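Local coordinates for amidohydrolase 3 domain-containing protein (Bacillus thuringiensis serovar konkukian, PDB 3GGM) that is of unknown function but, as an N-terminal fragment of an amidohydrolase-family protein, belongs to an enzyme that probably hydrolyses non-peptide carbon-nitrogen bonds, at residues A[10-15]-A[56-61]; A[6-11]-A[26-31]. One frame throughout, in Å; residues are numbered along the deposited sequence.

Contact 1 (A[10-15]-A[56-61]); sequences NGKITT and RKRAIP
The R56 guanidinium carries the K12 side chain on one face: K12 CE sits over its centre, 3.3 Å from R56 CZ, while water 1 lies in plane at the edge and is bonded to G11 O, its leg to R56 NH1 being doubtfully short. The two side chains cross at about a right angle, K12 stretched out beyond CG and R56 folded by its chi2 of -77° and chi3 of -76°, which bring the guanidinium back over the lysine. The ammonium goes past the flat group, leaving the like charges of K12 NZ and R56 NH2 4.0 Å apart; water 2 bridges K12 NZ to R56 O. The R58 guanidinium takes K12 CB on one face, offset toward the rim, with water 3 in plane at its edge; R58 NE makes a salt bridge to D65 of the third subunit. K12 pairs with R58 in a parallel bridge, the strands 35° apart: K12 N binds K57 O at 3.1 Å and A59 N binds K12 O at 2.8 Å. Just before it, R56 N binds N10 O at 2.7 Å. Beyond, waters 3 and 4 join T14 to A59 O in place of direct bonds. On the buried face I13 CG1 meets A59 CB at 3.8 Å, with L54 touching both residues. This is a parallel pair at the edge of the mixed sheet in the N-terminal beta region, continued in parallel by a strand of the second subunit.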
ATOM      1  N   ASN A  10      20.081   7.457   3.264  1.00 20.07           N
ATOM      2  CA  ASN A  10      19.829   8.683   2.515  1.00 20.13           C
ATOM      3  C   ASN A  10      18.426   8.731   1.908  1.00 20.81           C
ATOM      4  O   ASN A  10      18.231   9.139   0.750  1.00 19.58           O
ATOM      5  CB  ASN A  10      20.899   8.868   1.431  1.00 20.01           C
ATOM      6  CG  ASN A  10      20.767  10.186   0.706  1.00 20.39           C
ATOM      7  OD1 ASN A  10      20.530  11.219   1.325  1.00 18.99           O
ATOM      8  ND2 ASN A  10      20.939  10.164  -0.618  1.00 19.15           N
ATOM      9  N   GLY A  11      17.444   8.331   2.717  1.00 21.39           N
ATOM     10  CA  GLY A  11      16.061   8.331   2.275  1.00 19.10           C
ATOM     11  C   GLY A  11      15.123   8.934   3.303  1.00 18.99           C
ATOM     12  O   GLY A  11      15.552   9.645   4.217  1.00 19.24           O
ATOM     13  N   LYS A  12      13.831   8.673   3.143  1.00 18.86           N
ATOM     14  CA  LYS A  12      12.819   9.166   4.070  1.00 20.29           C
ATOM     15  C   LYS A  12      12.096   7.910   4.512  1.00 21.76           C
ATOM     16  O   LYS A  12      11.451   7.247   3.701  1.00 20.23           O
ATOM     17  CB  LYS A  12      11.852  10.111   3.359  1.00 23.20           C
ATOM     18  CG  LYS A  12      12.541  11.312   2.723  1.00 24.70           C
ATOM     19  CD  LYS A  12      11.608  12.023   1.757  1.00 25.86           C
ATOM     20  CE  LYS A  12      12.300  13.198   1.086  1.00 29.81           C
ATOM     21  NZ  LYS A  12      11.404  13.875   0.099  1.00 30.44           N
ATOM     22  N   ILE A  13      12.216   7.584   5.793  1.00 22.75           N
ATOM     23  CA  ILE A  13      11.604   6.375   6.326  1.00 22.38           C
ATOM     24  C   ILE A  13      10.757   6.634   7.575  1.00 22.80           C
ATOM     25  O   ILE A  13      11.265   7.059   8.615  1.00 21.31           O
ATOM     26  CB  ILE A  13      12.693   5.344   6.658  1.00 22.14           C
ATOM     27  CG1 ILE A  13      13.669   5.232   5.480  1.00 23.63           C
ATOM     28  CG2 ILE A  13      12.057   3.996   6.967  1.00 22.44           C
ATOM     29  CD1 ILE A  13      15.001   4.594   5.821  1.00 20.85           C
ATOM     30  N   THR A  14       9.464   6.370   7.464  1.00 21.22           N
ATOM     31  CA  THR A  14       8.555   6.563   8.583  1.00 22.16           C
ATOM     32  C   THR A  14       8.599   5.399   9.564  1.00 21.83           C
ATOM     33  O   THR A  14       8.584   4.234   9.156  1.00 18.30           O
ATOM     34  CB  THR A  14       7.101   6.713   8.093  1.00 21.96           C
ATOM     35  OG1 THR A  14       7.007   7.871   7.259  1.00 24.79           O
ATOM     36  CG2 THR A  14       6.143   6.872   9.291  1.00 22.80           C
ATOM     37  N   THR A  15       8.659   5.713  10.852  1.00 22.12           N
ATOM     38  CA  THR A  15       8.661   4.673  11.870  1.00 24.15           C
ATOM     39  C   THR A  15       7.549   5.021  12.860  1.00 24.02           C
ATOM     40  O   THR A  15       7.095   6.172  12.925  1.00 24.64           O
ATOM     41  CB  THR A  15      10.006   4.593  12.628  1.00 24.33           C
ATOM     42  OG1 THR A  15       9.999   5.517  13.720  1.00 22.49           O
ATOM     43  CG2 THR A  15      11.181   4.922  11.687  1.00 24.00           C
ATOM     44  N   ARG A  56      17.130   9.880  -1.585  1.00 21.33           N
ATOM     45  CA  ARG A  56      16.007  10.639  -1.044  1.00 21.43           C
ATOM     46  C   ARG A  56      14.608  10.145  -1.372  1.00 21.35           C
ATOM     47  O   ARG A  56      13.636  10.875  -1.208  1.00 21.06           O
ATOM     48  CB  ARG A  56      16.150  12.129  -1.387  1.00 23.22           C
ATOM     49  CG  ARG A  56      17.257  12.827  -0.561  1.00 21.14           C
ATOM     50  CD  ARG A  56      16.808  13.123   0.871  1.00 22.52           C
ATOM     51  NE  ARG A  56      15.901  14.276   0.924  1.00 24.33           N
ATOM     52  CZ  ARG A  56      15.179  14.621   1.985  1.00 26.38           C
ATOM     53  NH1 ARG A  56      15.239  13.904   3.105  1.00 27.59           N
ATOM     54  NH2 ARG A  56      14.399  15.695   1.934  1.00 28.35           N
ATOM     55  N   LYS A  57      14.503   8.906  -1.838  1.00 21.37           N
ATOM     56  CA  LYS A  57      13.200   8.310  -2.113  1.00 23.95           C
ATOM     57  C   LYS A  57      12.647   7.923  -0.745  1.00 24.90           C
ATOM     58  O   LYS A  57      13.412   7.725   0.204  1.00 22.99           O
ATOM     59  CB  LYS A  57      13.330   7.008  -2.908  1.00 25.68           C
ATOM     60  CG  LYS A  57      13.877   7.116  -4.308  1.00 28.03           C
ATOM     61  CD  LYS A  57      14.016   5.720  -4.906  1.00 28.77           C
ATOM     62  CE  LYS A  57      14.476   5.773  -6.351  1.00 30.30           C
ATOM     63  NZ  LYS A  57      15.853   6.317  -6.482  1.00 32.34           N
ATOM     64  N   ARG A  58      11.327   7.788  -0.654  1.00 24.17           N
ATOM     65  CA  ARG A  58      10.702   7.366   0.580  1.00 22.97           C
ATOM     66  C   ARG A  58      10.748   5.852   0.578  1.00 23.17           C
ATOM     67  O   ARG A  58      10.426   5.233  -0.432  1.00 23.51           O
ATOM     68  CB  ARG A  58       9.243   7.821   0.638  1.00 23.28           C
ATOM     69  CG  ARG A  58       8.494   7.279   1.857  1.00 26.83           C
ATOM     70  CD  ARG A  58       7.094   7.897   1.968  1.00 31.37           C
ATOM     71  NE  ARG A  58       7.149   9.349   2.149  1.00 33.65           N
ATOM     72  CZ  ARG A  58       7.607   9.958   3.240  1.00 35.02           C
ATOM     73  NH1 ARG A  58       8.059   9.250   4.268  1.00 33.79           N
ATOM     74  NH2 ARG A  58       7.609  11.280   3.307  1.00 36.12           N
ATOM     75  N   ALA A  59      11.156   5.249   1.692  1.00 22.57           N
ATOM     76  CA  ALA A  59      11.209   3.792   1.768  1.00 22.91           C
ATOM     77  C   ALA A  59      10.005   3.297   2.578  1.00 24.44           C
ATOM     78  O   ALA A  59       9.728   3.803   3.665  1.00 23.87           O
ATOM     79  CB  ALA A  59      12.510   3.346   2.420  1.00 21.73           C
ATOM     80  N   ILE A  60       9.284   2.320   2.038  1.00 24.34           N
ATOM     81  CA  ILE A  60       8.108   1.778   2.711  1.00 26.23           C
ATOM     82  C   ILE A  60       8.149   0.240   2.732  1.00 25.32           C
ATOM     83  O   ILE A  60       8.554  -0.395   1.757  1.00 23.49           O
ATOM     84  CB  ILE A  60       6.824   2.254   1.989  1.00 28.07           C
ATOM     85  CG1 ILE A  60       6.881   3.773   1.794  1.00 28.11           C
ATOM     86  CG2 ILE A  60       5.601   1.903   2.809  1.00 30.44           C
ATOM     87  CD1 ILE A  60       5.830   4.327   0.842  1.00 31.65           C
ATOM     88  N   PRO A  61       7.753  -0.377   3.853  1.00 25.65           N
ATOM     89  CA  PRO A  61       7.790  -1.842   3.878  1.00 25.65           C
ATOM     90  C   PRO A  61       6.812  -2.401   2.835  1.00 23.91           C
ATOM     91  O   PRO A  61       5.716  -1.882   2.674  1.00 22.58           O
ATOM     92  CB  PRO A  61       7.358  -2.179   5.307  1.00 26.29           C
ATOM     93  CG  PRO A  61       7.739  -0.943   6.104  1.00 28.09           C
ATOM     94  CD  PRO A  61       7.314   0.160   5.156  1.00 26.92           C
TER
HETATM   95  O   HOH W   1      16.738  12.122   4.101  1.00 32.43           O
HETATM   96  O   HOH W   2      11.040  11.732  -1.768  1.00 44.39           O
HETATM   97  O   HOH W   3       8.260   5.639   4.912  1.00 24.82           O
HETATM   98  O   HOH W   4       8.246   3.132   6.381  1.00 39.71           O

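Contact 2 (A[6-11]-A[26-31]); sequences MILYNG and IAITDG
L8 leaves its strand with CG beside the backbone N (chi1 -64°), and its side chain runs alongside that of I26, both pointing the same way. L8 CB meets I26 CG2 at 3.9 Å; CG is the branch point, where chi2 of 79° sets CD1 of L8 against that same methyl and also 4.1 Å from I28 CD1. One leucine thus spans two isoleucines spaced two residues apart on the neighbouring strand. M6 lies on this face too, opposite I28, but meets it through CB, because the rest of the methionine leads away toward K50 and I52. On the other face I7 CG1 approaches A27 CB at 4.2 Å. Four backbone bonds hold the strands. M6 and I28 form one hydrogen-bonded pair, with I28 N to M6 O at 2.8 Å and nearly straight; L8 and I26 form the other, with I26 N to L8 O at 2.8 Å. Between them I7 and A27 make the non-hydrogen-bonded pair, where the CA of I7 sits 3.4 Å from I26 O in a CA-H...O contact. I33 packs on both I26 and I28, and H69 of the second subunit touches L8. The strands run at 166° to one another, a central antiparallel pair of the mixed sheet, with strand 6-9 between 22-29 and 50-53, consistent with the small beta domain of amidohydrolases.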
ATOM      1  N   MET A   6      21.725  -5.769   5.279  1.00 34.61           N
ATOM      2  CA  MET A   6      21.347  -4.688   4.380  1.00 33.47           C
ATOM      3  C   MET A   6      21.211  -3.364   5.123  1.00 31.50           C
ATOM      4  O   MET A   6      20.788  -3.333   6.274  1.00 28.65           O
ATOM      5  CB  MET A   6      20.015  -5.046   3.711  1.00 35.53           C
ATOM      6  CG  MET A   6      19.304  -3.892   3.029  1.00 38.91           C
ATOM      7  SD  MET A   6      20.122  -3.331   1.530  1.00 43.51           S
ATOM      8  CE  MET A   6      19.663  -4.692   0.407  1.00 43.28           C
ATOM      9  N   ILE A   7      21.575  -2.278   4.450  1.00 29.60           N
ATOM     10  CA  ILE A   7      21.462  -0.940   5.015  1.00 28.59           C
ATOM     11  C   ILE A   7      20.960   0.004   3.931  1.00 27.33           C
ATOM     12  O   ILE A   7      21.634   0.216   2.927  1.00 26.44           O
ATOM     13  CB  ILE A   7      22.814  -0.402   5.521  1.00 29.34           C
ATOM     14  CG1 ILE A   7      23.279  -1.212   6.733  1.00 31.76           C
ATOM     15  CG2 ILE A   7      22.679   1.079   5.872  1.00 30.60           C
ATOM     16  CD1 ILE A   7      24.579  -0.722   7.340  1.00 30.81           C
ATOM     17  N   LEU A   8      19.755   0.534   4.117  1.00 24.97           N
ATOM     18  CA  LEU A   8      19.199   1.477   3.162  1.00 24.39           C
ATOM     19  C   LEU A   8      19.389   2.830   3.829  1.00 23.04           C
ATOM     20  O   LEU A   8      18.972   3.011   4.973  1.00 23.16           O
ATOM     21  CB  LEU A   8      17.710   1.218   2.931  1.00 24.87           C
ATOM     22  CG  LEU A   8      17.287  -0.114   2.298  1.00 26.54           C
ATOM     23  CD1 LEU A   8      17.317  -1.219   3.344  1.00 28.53           C
ATOM     24  CD2 LEU A   8      15.878   0.020   1.750  1.00 26.97           C
ATOM     25  N   TYR A   9      20.032   3.766   3.134  1.00 21.91           N
ATOM     26  CA  TYR A   9      20.263   5.093   3.712  1.00 21.98           C
ATOM     27  C   TYR A   9      19.964   6.237   2.747  1.00 21.37           C
ATOM     28  O   TYR A   9      19.644   6.018   1.579  1.00 18.21           O
ATOM     29  CB  TYR A   9      21.707   5.217   4.199  1.00 21.09           C
ATOM     30  CG  TYR A   9      22.718   5.150   3.076  1.00 22.63           C
ATOM     31  CD1 TYR A   9      22.994   3.948   2.426  1.00 22.41           C
ATOM     32  CD2 TYR A   9      23.353   6.306   2.625  1.00 21.92           C
ATOM     33  CE1 TYR A   9      23.886   3.901   1.340  1.00 23.62           C
ATOM     34  CE2 TYR A   9      24.239   6.272   1.551  1.00 24.66           C
ATOM     35  CZ  TYR A   9      24.500   5.072   0.912  1.00 24.09           C
ATOM     36  OH  TYR A   9      25.369   5.061  -0.157  1.00 26.13           O
ATOM     37  N   ASN A  10      20.081   7.457   3.264  1.00 20.07           N
ATOM     38  CA  ASN A  10      19.829   8.683   2.515  1.00 20.13           C
ATOM     39  C   ASN A  10      18.426   8.731   1.908  1.00 20.81           C
ATOM     40  O   ASN A  10      18.231   9.139   0.750  1.00 19.58           O
ATOM     41  CB  ASN A  10      20.899   8.868   1.431  1.00 20.01           C
ATOM     42  CG  ASN A  10      20.767  10.186   0.706  1.00 20.39           C
ATOM     43  OD1 ASN A  10      20.530  11.219   1.325  1.00 18.99           O
ATOM     44  ND2 ASN A  10      20.939  10.164  -0.618  1.00 19.15           N
ATOM     45  N   GLY A  11      17.444   8.331   2.717  1.00 21.39           N
ATOM     46  CA  GLY A  11      16.061   8.331   2.275  1.00 19.10           C
ATOM     47  C   GLY A  11      15.123   8.934   3.303  1.00 18.99           C
ATOM     48  O   GLY A  11      15.552   9.645   4.217  1.00 19.24           O
ATOM     49  N   ILE A  26      17.976   2.788   7.545  1.00 20.39           N
ATOM     50  CA  ILE A  26      17.526   1.648   8.320  1.00 24.92           C
ATOM     51  C   ILE A  26      18.470   0.478   8.066  1.00 23.95           C
ATOM     52  O   ILE A  26      19.006   0.337   6.962  1.00 23.59           O
ATOM     53  CB  ILE A  26      16.082   1.266   7.912  1.00 26.24           C
ATOM     54  CG1 ILE A  26      15.551   0.145   8.797  1.00 28.88           C
ATOM     55  CG2 ILE A  26      16.056   0.822   6.463  1.00 26.36           C
ATOM     56  CD1 ILE A  26      14.107  -0.213   8.486  1.00 32.25           C
ATOM     57  N   ALA A  27      18.686  -0.343   9.092  1.00 24.46           N
ATOM     58  CA  ALA A  27      19.557  -1.512   8.975  1.00 25.83           C
ATOM     59  C   ALA A  27      18.715  -2.765   9.192  1.00 27.39           C
ATOM     60  O   ALA A  27      17.882  -2.815  10.107  1.00 27.19           O
ATOM     61  CB  ALA A  27      20.697  -1.456  10.008  1.00 24.87           C
ATOM     62  N   ILE A  28      18.951  -3.767   8.353  1.00 27.15           N
ATOM     63  CA  ILE A  28      18.215  -5.027   8.408  1.00 29.07           C
ATOM     64  C   ILE A  28      19.175  -6.196   8.550  1.00 31.26           C
ATOM     65  O   ILE A  28      20.153  -6.302   7.804  1.00 29.72           O
ATOM     66  CB  ILE A  28      17.382  -5.235   7.117  1.00 29.24           C
ATOM     67  CG1 ILE A  28      16.395  -4.078   6.949  1.00 28.69           C
ATOM     68  CG2 ILE A  28      16.646  -6.588   7.159  1.00 27.37           C
ATOM     69  CD1 ILE A  28      15.632  -4.116   5.637  1.00 32.08           C
ATOM     70  N   THR A  29      18.895  -7.067   9.518  1.00 33.46           N
ATOM     71  CA  THR A  29      19.718  -8.249   9.756  1.00 34.99           C
ATOM     72  C   THR A  29      18.779  -9.446   9.708  1.00 36.35           C
ATOM     73  O   THR A  29      17.853  -9.556  10.511  1.00 34.37           O
ATOM     74  CB  THR A  29      20.414  -8.159  11.118  1.00 35.64           C
ATOM     75  OG1 THR A  29      21.138  -6.922  11.184  1.00 37.12           O
ATOM     76  CG2 THR A  29      21.390  -9.322  11.303  1.00 35.87           C
ATOM     77  N   ASP A  30      19.039 -10.336   8.755  1.00 39.07           N
ATOM     78  CA  ASP A  30      18.207 -11.508   8.504  1.00 43.31           C
ATOM     79  C   ASP A  30      16.843 -10.885   8.789  1.00 43.57           C
ATOM     80  O   ASP A  30      16.436 -10.762   9.946  1.00 46.38           O
ATOM     81  CB  ASP A  30      17.783 -12.209   9.806  1.00 43.66           C
ATOM     82  CG  ASP A  30      18.951 -12.891  10.517  1.00 47.17           C
ATOM     83  OD1 ASP A  30      19.868 -13.386   9.823  1.00 48.71           O
ATOM     84  OD2 ASP A  30      18.950 -12.943  11.767  1.00 47.48           O
ATOM     85  N   GLY A  31      16.124 -10.528   7.734  1.00 43.53           N
ATOM     86  CA  GLY A  31      14.807  -9.947   7.906  1.00 42.20           C
ATOM     87  C   GLY A  31      14.102  -9.077   8.918  1.00 41.64           C
ATOM     88  O   GLY A  31      12.913  -8.783   8.784  1.00 42.97           O
TER

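How the contacts relate
The two contacts lie in one mixed sheet, their centres about 10 Å apart, and share N10 and G11, the turn between strands 6-9 and 12-14. Along the chain strand 6-9 comes first, then 12-14, then 22-29, which pairs antiparallel with both, and, after two more strands, 58-61. Contact 2 is the inner one, its centre about 3 Å from the centre of the chain, against about 8 Å for contact 1. They touch directly where I13 CD1 packs 3.9 Å from I26 N. The sheet continues into the second subunit through strand 58-61 of contact 1, whereas contact 2 meets that subunit by side-chain packing of L8 and I28; contact 1 also reaches the third subunit through R58.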